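Local structure of uncharacterized protein (Rhodobacter sphaeroides, 3PU2) at residues L32-P35 against A36-P39; L82-P85 against P86-L89; T141-E144 against E145-R148. The protein is of unknown function but belongs to the AHA1 family of the SRPBCC superfamily, and so may be related to activators of the Hsp90 ATPase. All coordinates share one frame; numbering follows the deposited sequence. Where two conformers were deposited one is given.

In the fold
The three contacts are local turns and helix windings placed around a helix-grip type of fold, in which helices pack on a strongly bent antiparallel sheet. Helix 25-33 relates the first two: interaction 1 is the chain leaving this helix, and Trp29 on it receives side chains from interaction 2, although the two centres lie about 15 Å apart. Interaction 3, on the long helix 139-156, is about 16 Å from interaction 1 centre to centre, and Glu142 and Met143 touch Ala44 and Leu42, farther along the same loop that holds residues 36-39. Interactions 2 and 3 stand farthest apart, about 22 Å between centres, on opposite sides of the chain's centre.

Interaction 1 of 3, residues L32-P35 against A36-P39; sequences LTSP and ALLP
Where helix 25-33 gives way to the loop leading to strand 49-54, Ser34 and Leu37 form a type I beta turn with Pro35 and Ala36 at its two corners, and Leu38 adds a second bond to the same turn. The hub is the carbonyl oxygen of Ser34, the first residue to leave helical geometry. It accepts two backbone N-H groups: Leu38 N at 3.0 Å from Ser34 O, approached almost straight along the C=O direction (163°), and Leu37 N at 3.3 Å from Ser34 O, which comes from above the carbonyl plane. Two donors therefore hold this oxygen in the sharp reversal of the chain. The Ser34 side chain turns back over the same bend. Ser34 OG stands opposite the backbone N (chi1 -176°), on the carbonyl side, and there receives a weak bond from Ala36 N at 3.5 Å, a link of the ST-turn kind. Leu38 folds its side chain back across the turn. Leu38 CG lies 3.3 Å from Ser34 O, while Leu38 CD2 reaches the end of the helix and rests 3.6 Å from Leu32 O. The Leu38 side chain also meets Cys52 and Phe54 of strand 49-54, so the turn is packed against the sheet. Thr33 belongs to the helix instead: its OG1 bonds to Trp29 O. Next along the chain, Pro39 has no N-H to offer, and the CD-CG side of its ring lies against Pro35 O, with Pro39 CD 3.2 Å from Pro35 O and Pro39 CG 3.5 Å from it.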
ATOM      1  N   LEU A  32       1.410  -6.147   5.847  1.00 57.25           N
ATOM      2  CA  LEU A  32       0.559  -5.192   5.147  1.00 54.22           C
ATOM      3  C   LEU A  32      -0.587  -4.590   5.963  1.00 56.84           C
ATOM      4  O   LEU A  32      -1.140  -3.547   5.582  1.00 56.53           O
ATOM      5  CB  LEU A  32      -0.018  -5.857   3.904  1.00 49.54           C
ATOM      6  CG  LEU A  32       0.990  -6.120   2.788  1.00 46.30           C
ATOM      7  CD1 LEU A  32       0.499  -7.225   1.895  1.00 57.20           C
ATOM      8  CD2 LEU A  32       1.185  -4.862   1.977  1.00 40.46           C
ATOM      9  N   THR A  33      -0.929  -5.221   7.087  1.00 57.52           N
ATOM     10  CA  THR A  33      -2.052  -4.745   7.895  1.00 58.22           C
ATOM     11  C   THR A  33      -1.813  -4.485   9.386  1.00 65.60           C
ATOM     12  O   THR A  33      -2.735  -4.083  10.095  1.00 78.25           O
ATOM     13  CB  THR A  33      -3.235  -5.726   7.786  1.00 53.31           C
ATOM     14  OG1 THR A  33      -3.015  -6.834   8.669  1.00 58.29           O
ATOM     15  CG2 THR A  33      -3.371  -6.243   6.347  1.00 42.94           C
ATOM     16  N   SER A  34      -0.599  -4.706   9.873  1.00 53.26           N
ATOM     17  CA  SER A  34      -0.328  -4.471  11.285  1.00 49.90           C
ATOM     18  C   SER A  34       0.234  -3.073  11.572  1.00 53.19           C
ATOM     19  O   SER A  34       1.145  -2.604  10.905  1.00 50.85           O
ATOM     20  CB  SER A  34       0.627  -5.533  11.818  1.00 50.68           C
ATOM     21  OG  SER A  34       0.819  -5.368  13.210  1.00 67.20           O
ATOM     22  N   PRO A  35      -0.326  -2.384  12.574  1.00 59.66           N
ATOM     23  CA  PRO A  35       0.137  -1.041  12.932  1.00 52.94           C
ATOM     24  C   PRO A  35       1.544  -1.030  13.520  1.00 49.43           C
ATOM     25  O   PRO A  35       2.195   0.011  13.556  1.00 57.06           O
ATOM     26  CB  PRO A  35      -0.908  -0.582  13.948  1.00 46.03           C
ATOM     27  CG  PRO A  35      -2.145  -1.327  13.507  1.00 47.58           C
ATOM     28  CD  PRO A  35      -1.596  -2.692  13.253  1.00 55.59           C
ATOM     29  N   ALA A  36       2.010  -2.179  13.992  1.00 49.55           N
ATOM     30  CA  ALA A  36       3.344  -2.260  14.577  1.00 58.23           C
ATOM     31  C   ALA A  36       4.431  -2.592  13.548  1.00 55.69           C
ATOM     32  O   ALA A  36       5.613  -2.361  13.797  1.00 62.10           O
ATOM     33  CB  ALA A  36       3.357  -3.296  15.701  1.00 68.44           C
ATOM     34  N   LEU A  37       4.028  -3.125  12.397  1.00 48.70           N
ATOM     35  CA  LEU A  37       4.964  -3.498  11.348  1.00 47.07           C
ATOM     36  C   LEU A  37       4.984  -2.534  10.159  1.00 51.71           C
ATOM     37  O   LEU A  37       6.013  -2.348   9.522  1.00 56.92           O
ATOM     38  CB  LEU A  37       4.650  -4.918  10.865  1.00 54.54           C
ATOM     39  CG  LEU A  37       5.308  -6.101  11.596  1.00 60.57           C
ATOM     40  CD1 LEU A  37       5.103  -5.990  13.085  1.00 63.27           C
ATOM     41  CD2 LEU A  37       4.717  -7.409  11.083  1.00 63.80           C
ATOM     42  N   LEU A  38       3.854  -1.910   9.860  1.00 60.50           N
ATOM     43  CA  LEU A  38       3.784  -0.984   8.733  1.00 53.53           C
ATOM     44  C   LEU A  38       4.795   0.157   8.767  1.00 41.93           C
ATOM     45  O   LEU A  38       5.315   0.548   7.729  1.00 37.94           O
ATOM     46  CB  LEU A  38       2.388  -0.384   8.622  1.00 48.97           C
ATOM     47  CG  LEU A  38       1.317  -1.215   7.929  1.00 42.71           C
ATOM     48  CD1 LEU A  38      -0.017  -0.578   8.224  1.00 35.77           C
ATOM     49  CD2 LEU A  38       1.557  -1.293   6.427  1.00 43.67           C
ATOM     50  N   PRO A  39       5.057   0.732   9.949  1.00 43.78           N
ATOM     51  CA  PRO A  39       6.017   1.835  10.047  1.00 43.13           C
ATOM     52  C   PRO A  39       7.447   1.444   9.685  1.00 39.40           C
ATOM     53  O   PRO A  39       8.233   2.275   9.224  1.00 38.82           O
ATOM     54  CB  PRO A  39       5.905   2.254  11.514  1.00 54.80           C
ATOM     55  CG  PRO A  39       4.489   1.948  11.839  1.00 52.92           C
ATOM     56  CD  PRO A  39       4.314   0.585  11.211  1.00 50.04           C
TER

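Interaction 2 of 3, residues L82-P85 against P86-L89; sequences LAEP and PHRL
Glu84 and Arg88 face each other at the tight end of the beta hairpin formed by strands 73-84 and 88-93, where a classic beta bulge sets both His87 and Arg88 opposite Glu84. The peptide bond between Pro85 and Pro86, within the reversal, is cis. Glu84 N donates to Arg88 O at 2.9 Å, whereas Glu84 O takes only weak bonds from His87 N and Arg88 N. The two charged side chains run alongside each other on one face of the sheet. Glu84 leaves its backbone with CG opposite the carbonyl carbon (chi1 -58°) and stays extended; Arg88 bends at chi3 (66°), which swings its guanidinium round to the carboxylate. Glu84 OE2 lies at the guanidinium edge, near its plane, and receives Arg88 NH2 at 2.5 Å on its syn side in a salt bridge, with a weaker bond from Arg88 NE at 3.1 Å. The flat groups are nevertheless twisted 58° apart. Replacing Glu84 by alanine would probably leave the Arg88 guanidinium without its carboxylate mate and less fixed in its rotation. Outside the hairpin, Pro85, Pro86 and Leu89 touch Trp29 of helix 25-33. On the opposite face of the sheet from the salt bridge, Ala83 pairs with Leu89 as a non-hydrogen-bonded pair, and Leu89 CD1 lies 3.7 Å from Ala83 CB.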
ATOM      1  N   LEU A  82     -13.778  -4.354   2.968  1.00 54.94           N
ATOM      2  CA  LEU A  82     -13.910  -5.785   3.185  1.00 63.47           C
ATOM      3  C   LEU A  82     -12.538  -6.404   3.428  1.00 58.95           C
ATOM      4  O   LEU A  82     -11.534  -5.915   2.904  1.00 65.25           O
ATOM      5  CB  LEU A  82     -14.609  -6.452   1.994  1.00 66.01           C
ATOM      6  CG  LEU A  82     -13.848  -7.075   0.824  1.00 57.65           C
ATOM      7  CD1 LEU A  82     -12.852  -8.103   1.326  1.00 38.87           C
ATOM      8  CD2 LEU A  82     -14.861  -7.750  -0.115  1.00 46.44           C
ATOM      9  N   ALA A  83     -12.503  -7.483   4.210  1.00 52.72           N
ATOM     10  CA  ALA A  83     -11.242  -8.141   4.540  1.00 53.62           C
ATOM     11  C   ALA A  83     -11.346  -9.657   4.719  1.00 57.63           C
ATOM     12  O   ALA A  83     -11.973 -10.158   5.668  1.00 55.81           O
ATOM     13  CB  ALA A  83     -10.641  -7.507   5.803  1.00 45.28           C
ATOM     14  N   GLU A  84     -10.697 -10.375   3.808  1.00 63.07           N
ATOM     15  CA  GLU A  84     -10.668 -11.831   3.819  1.00 68.33           C
ATOM     16  C   GLU A  84      -9.238 -12.344   4.079  1.00 66.40           C
ATOM     17  O   GLU A  84      -8.553 -12.798   3.159  1.00 73.76           O
ATOM     18  CB  GLU A  84     -11.164 -12.341   2.467  1.00 76.01           C
ATOM     19  CG  GLU A  84     -12.564 -11.866   2.105  1.00 90.34           C
ATOM     20  CD  GLU A  84     -12.869 -12.000   0.620  1.00100.29           C
ATOM     21  OE1 GLU A  84     -12.375 -12.956  -0.018  1.00109.58           O
ATOM     22  OE2 GLU A  84     -13.614 -11.151   0.091  1.00 96.87           O
ATOM     23  N   PRO A  85      -8.759 -12.264   5.333  1.00 45.79           N
ATOM     24  CA  PRO A  85      -7.396 -12.758   5.564  1.00 44.62           C
ATOM     25  C   PRO A  85      -7.173 -14.204   5.149  1.00 59.95           C
ATOM     26  O   PRO A  85      -7.963 -15.079   5.493  1.00 72.81           O
ATOM     27  CB  PRO A  85      -7.168 -12.528   7.075  1.00 45.44           C
ATOM     28  CG  PRO A  85      -8.558 -12.296   7.668  1.00 40.31           C
ATOM     29  CD  PRO A  85      -9.296 -11.590   6.534  1.00 44.81           C
ATOM     30  N   PRO A  86      -6.073 -14.471   4.427  1.00 67.84           N
ATOM     31  CA  PRO A  86      -5.129 -13.415   4.052  1.00 68.92           C
ATOM     32  C   PRO A  86      -5.067 -12.905   2.605  1.00 74.91           C
ATOM     33  O   PRO A  86      -4.165 -12.138   2.263  1.00 92.57           O
ATOM     34  CB  PRO A  86      -3.847 -13.880   4.698  1.00 68.19           C
ATOM     35  CG  PRO A  86      -3.895 -15.363   4.424  1.00 71.79           C
ATOM     36  CD  PRO A  86      -5.354 -15.750   4.613  1.00 66.58           C
ATOM     37  N   HIS A  87      -6.027 -13.276   1.765  1.00 65.65           N
ATOM     38  CA  HIS A  87      -5.912 -13.086   0.324  1.00 79.45           C
ATOM     39  C   HIS A  87      -6.482 -11.811  -0.255  1.00 77.06           C
ATOM     40  O   HIS A  87      -6.176 -11.457  -1.393  1.00 87.95           O
ATOM     41  CB  HIS A  87      -6.533 -14.258  -0.448  1.00 97.86           C
ATOM     42  CG  HIS A  87      -7.308 -15.223   0.398  1.00106.46           C
ATOM     43  ND1 HIS A  87      -6.729 -16.331   0.982  1.00116.81           N
ATOM     44  CD2 HIS A  87      -8.624 -15.275   0.722  1.00 99.47           C
ATOM     45  CE1 HIS A  87      -7.655 -17.025   1.622  1.00114.50           C
ATOM     46  NE2 HIS A  87      -8.813 -16.404   1.481  1.00104.85           N
ATOM     47  N   ARG A  88      -7.318 -11.126   0.502  1.00 61.54           N
ATOM     48  CA  ARG A  88      -7.914  -9.927  -0.053  1.00 50.10           C
ATOM     49  C   ARG A  88      -8.266  -8.866   0.967  1.00 43.24           C
ATOM     50  O   ARG A  88      -8.688  -9.166   2.080  1.00 50.10           O
ATOM     51  CB  ARG A  88      -9.159 -10.320  -0.850  1.00 60.67           C
ATOM     52  CG  ARG A  88      -9.498  -9.350  -1.948  1.00 71.61           C
ATOM     53  CD  ARG A  88     -10.607  -9.870  -2.848  1.00 76.98           C
ATOM     54  NE  ARG A  88     -11.885  -9.985  -2.156  1.00 75.08           N
ATOM     55  CZ  ARG A  88     -13.058  -9.729  -2.726  1.00 78.06           C
ATOM     56  NH1 ARG A  88     -13.108  -9.343  -3.994  1.00 85.56           N
ATOM     57  NH2 ARG A  88     -14.179  -9.861  -2.034  1.00 72.34           N
ATOM     58  N   LEU A  89      -8.069  -7.614   0.580  1.00 45.10           N
ATOM     59  CA  LEU A  89      -8.397  -6.477   1.436  1.00 43.51           C
ATOM     60  C   LEU A  89      -8.700  -5.316   0.515  1.00 47.69           C
ATOM     61  O   LEU A  89      -8.011  -5.090  -0.488  1.00 42.52           O
ATOM     62  CB  LEU A  89      -7.240  -6.102   2.362  1.00 35.43           C
ATOM     63  CG  LEU A  89      -7.544  -4.907   3.273  1.00 43.26           C
ATOM     64  CD1 LEU A  89      -7.894  -5.396   4.646  1.00 32.23           C
ATOM     65  CD2 LEU A  89      -6.329  -4.002   3.365  1.00 49.04           C
TER

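Interaction 3 of 3, residues T141-E144 against E145-R148; sequences TEME and EAYR
Residues Thr141-Glu144 and Glu145-Arg148 form two successive turns of helix 139-156, joined by four i to i+4 backbone bonds: Glu145 N to Thr141 O, Ala146 N to Glu142 O, Tyr147 N to Met143 O, and Arg148 N to Glu144 O. The third, at 3.3 Å from Tyr147 N to Met143 O, is weak, while Arg148 N lies 2.9 Å from Glu144 O. The Tyr147 ring leans back over the preceding turn with CG opposite the carbonyl carbon (chi1 -68°), so that Met143 O sits over one face of the ring, toward its rim and 3.1 Å from Tyr147 CD2. The selenomethionine at Met143 crosses the ring obliquely. Met143 CE lies 3.6 Å from Tyr147 CE1 in the conformer given, and the selenium makes an oblique Met-aromatic contact; with a second conformer deposited, this part is less certain. Glu144 bends at chi2, placing Glu144 OE1 near the edge of the Tyr147 ring, 4.0 Å from Tyr147 CD2 with the planes 65° apart, and OE2 toward Arg148. It crosses both side chains at about a right angle. Glu144 OE2 stands over one face of the guanidinium, 3.5 Å from Arg148 NH2, the planes 72° apart; the salt bridge thus rests on charge alone, no N-H pointing at the oxygen. Arg19 is a second, weak and distant ion-pair partner for the same carboxylate. Tyr147 also touches Leu119 and Met121 of strand 116-124 and meets the Phe21 ring edge-to-face. A long C-terminal helix packed on a curved antiparallel sheet, here through Tyr147, is typical of the helix-grip fold of the SRPBCC (Bet v 1-like) superfamily.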
ATOM      1  N   THR A 141       7.800   4.572  -8.004  1.00 60.20           N
ATOM      2  CA  THR A 141       9.166   4.563  -7.589  1.00 66.40           C
ATOM      3  C   THR A 141       9.264   4.448  -6.108  1.00 65.06           C
ATOM      4  O   THR A 141      10.065   3.728  -5.566  1.00 60.94           O
ATOM      5  CB  THR A 141       9.792   5.865  -7.968  1.00 66.74           C
ATOM      6  OG1 THR A 141      10.569   5.671  -9.139  1.00 77.09           O
ATOM      7  CG2 THR A 141      10.680   6.340  -6.887  1.00 51.87           C
ATOM      8  N   GLU A 142       8.427   5.189  -5.442  1.00 60.90           N
ATOM      9  CA  GLU A 142       8.457   5.210  -4.035  1.00 53.92           C
ATOM     10  C   GLU A 142       7.877   3.964  -3.505  1.00 53.89           C
ATOM     11  O   GLU A 142       8.154   3.582  -2.405  1.00 62.68           O
ATOM     12  CB  GLU A 142       7.639   6.359  -3.577  1.00 54.30           C
ATOM     13  CG  GLU A 142       8.314   7.610  -3.770  1.00 68.16           C
ATOM     14  CD  GLU A 142       7.588   8.681  -3.109  1.00 85.02           C
ATOM     15  OE1 GLU A 142       6.931   8.379  -2.128  1.00 91.25           O
ATOM     16  OE2 GLU A 142       7.639   9.830  -3.552  1.00 93.19           O
HETATM   17  N   MSE A 143       7.045   3.337  -4.290  1.00 48.70           N
HETATM   18  CA  MSE A 143       6.377   2.178  -3.805  0.50 53.80           C
HETATM   19  C   MSE A 143       7.207   0.939  -4.014  1.00 57.97           C
HETATM   20  O   MSE A 143       6.989  -0.037  -3.348  1.00 70.43           O
HETATM   21  CB  MSE A 143       5.002   2.093  -4.439  0.50 63.55           C
HETATM   22  CG  MSE A 143       4.089   1.035  -3.854  0.50 71.16           C
HETATM   23 SE   MSE A 143       3.127   1.539  -2.443  0.50 95.07          SE
HETATM   24  CE  MSE A 143       3.776   0.465  -1.229  0.50 24.15           C
ATOM     25  N   GLU A 144       8.208   1.003  -4.873  1.00 53.12           N
ATOM     26  CA  GLU A 144       9.221  -0.042  -4.990  1.00 50.32           C
ATOM     27  C   GLU A 144      10.270   0.151  -3.901  1.00 60.90           C
ATOM     28  O   GLU A 144      10.775  -0.816  -3.329  1.00 71.80           O
ATOM     29  CB  GLU A 144       9.875  -0.026  -6.375  1.00 55.22           C
ATOM     30  CG  GLU A 144      10.993  -1.071  -6.576  1.00 66.48           C
ATOM     31  CD  GLU A 144      10.630  -2.487  -6.099  1.00 78.67           C
ATOM     32  OE1 GLU A 144       9.477  -2.917  -6.291  1.00 86.10           O
ATOM     33  OE2 GLU A 144      11.512  -3.181  -5.543  1.00 86.32           O
ATOM     34  N   GLU A 145      10.594   1.402  -3.601  1.00 51.38           N
ATOM     35  CA  GLU A 145      11.563   1.673  -2.551  1.00 48.31           C
ATOM     36  C   GLU A 145      10.998   1.100  -1.243  1.00 50.34           C
ATOM     37  O   GLU A 145      11.745   0.590  -0.397  1.00 56.64           O
ATOM     38  CB  GLU A 145      11.800   3.184  -2.425  1.00 51.40           C
ATOM     39  CG  GLU A 145      12.712   3.605  -1.272  1.00 66.25           C
ATOM     40  CD  GLU A 145      12.925   5.119  -1.207  1.00 85.53           C
ATOM     41  OE1 GLU A 145      11.922   5.872  -1.149  1.00 85.81           O
ATOM     42  OE2 GLU A 145      14.099   5.558  -1.210  1.00 93.33           O
ATOM     43  N   ALA A 146       9.678   1.171  -1.082  1.00 47.18           N
ATOM     44  CA  ALA A 146       9.053   0.657   0.121  1.00 45.95           C
ATOM     45  C   ALA A 146       9.100  -0.863   0.151  1.00 49.51           C
ATOM     46  O   ALA A 146       9.448  -1.452   1.178  1.00 43.19           O
ATOM     47  CB  ALA A 146       7.616   1.144   0.225  1.00 43.73           C
ATOM     48  N   TYR A 147       8.752  -1.508  -0.960  1.00 47.27           N
ATOM     49  CA  TYR A 147       8.788  -2.964  -0.992  1.00 52.32           C
ATOM     50  C   TYR A 147      10.195  -3.464  -0.701  1.00 49.44           C
ATOM     51  O   TYR A 147      10.378  -4.489  -0.031  1.00 46.07           O
ATOM     52  CB  TYR A 147       8.290  -3.492  -2.330  1.00 55.30           C
ATOM     53  CG  TYR A 147       6.818  -3.242  -2.535  1.00 55.91           C
ATOM     54  CD1 TYR A 147       5.937  -3.239  -1.452  1.00 60.73           C
ATOM     55  CD2 TYR A 147       6.296  -3.002  -3.808  1.00 59.53           C
ATOM     56  CE1 TYR A 147       4.583  -3.003  -1.632  1.00 57.94           C
ATOM     57  CE2 TYR A 147       4.938  -2.763  -3.992  1.00 50.98           C
ATOM     58  CZ  TYR A 147       4.097  -2.766  -2.903  1.00 57.87           C
ATOM     59  OH  TYR A 147       2.763  -2.540  -3.082  1.00 68.71           O
ATOM     60  N   ARG A 148      11.191  -2.726  -1.181  1.00 48.15           N
ATOM     61  CA  ARG A 148      12.576  -3.090  -0.918  1.00 62.47           C
ATOM     62  C   ARG A 148      12.741  -3.111   0.605  1.00 51.32           C
ATOM     63  O   ARG A 148      13.335  -4.021   1.166  1.00 46.02           O
ATOM     64  CB  ARG A 148      13.520  -2.071  -1.556  1.00 77.62           C
ATOM     65  CG  ARG A 148      14.930  -2.585  -1.769  1.00 97.90           C
ATOM     66  CD  ARG A 148      15.731  -1.672  -2.690  1.00109.91           C
ATOM     67  NE  ARG A 148      15.230  -1.677  -4.066  1.00113.84           N
ATOM     68  CZ  ARG A 148      14.454  -0.733  -4.590  1.00109.74           C
ATOM     69  NH1 ARG A 148      14.082   0.307  -3.856  1.00116.60           N
ATOM     70  NH2 ARG A 148      14.060  -0.828  -5.854  1.00 94.71           N
TER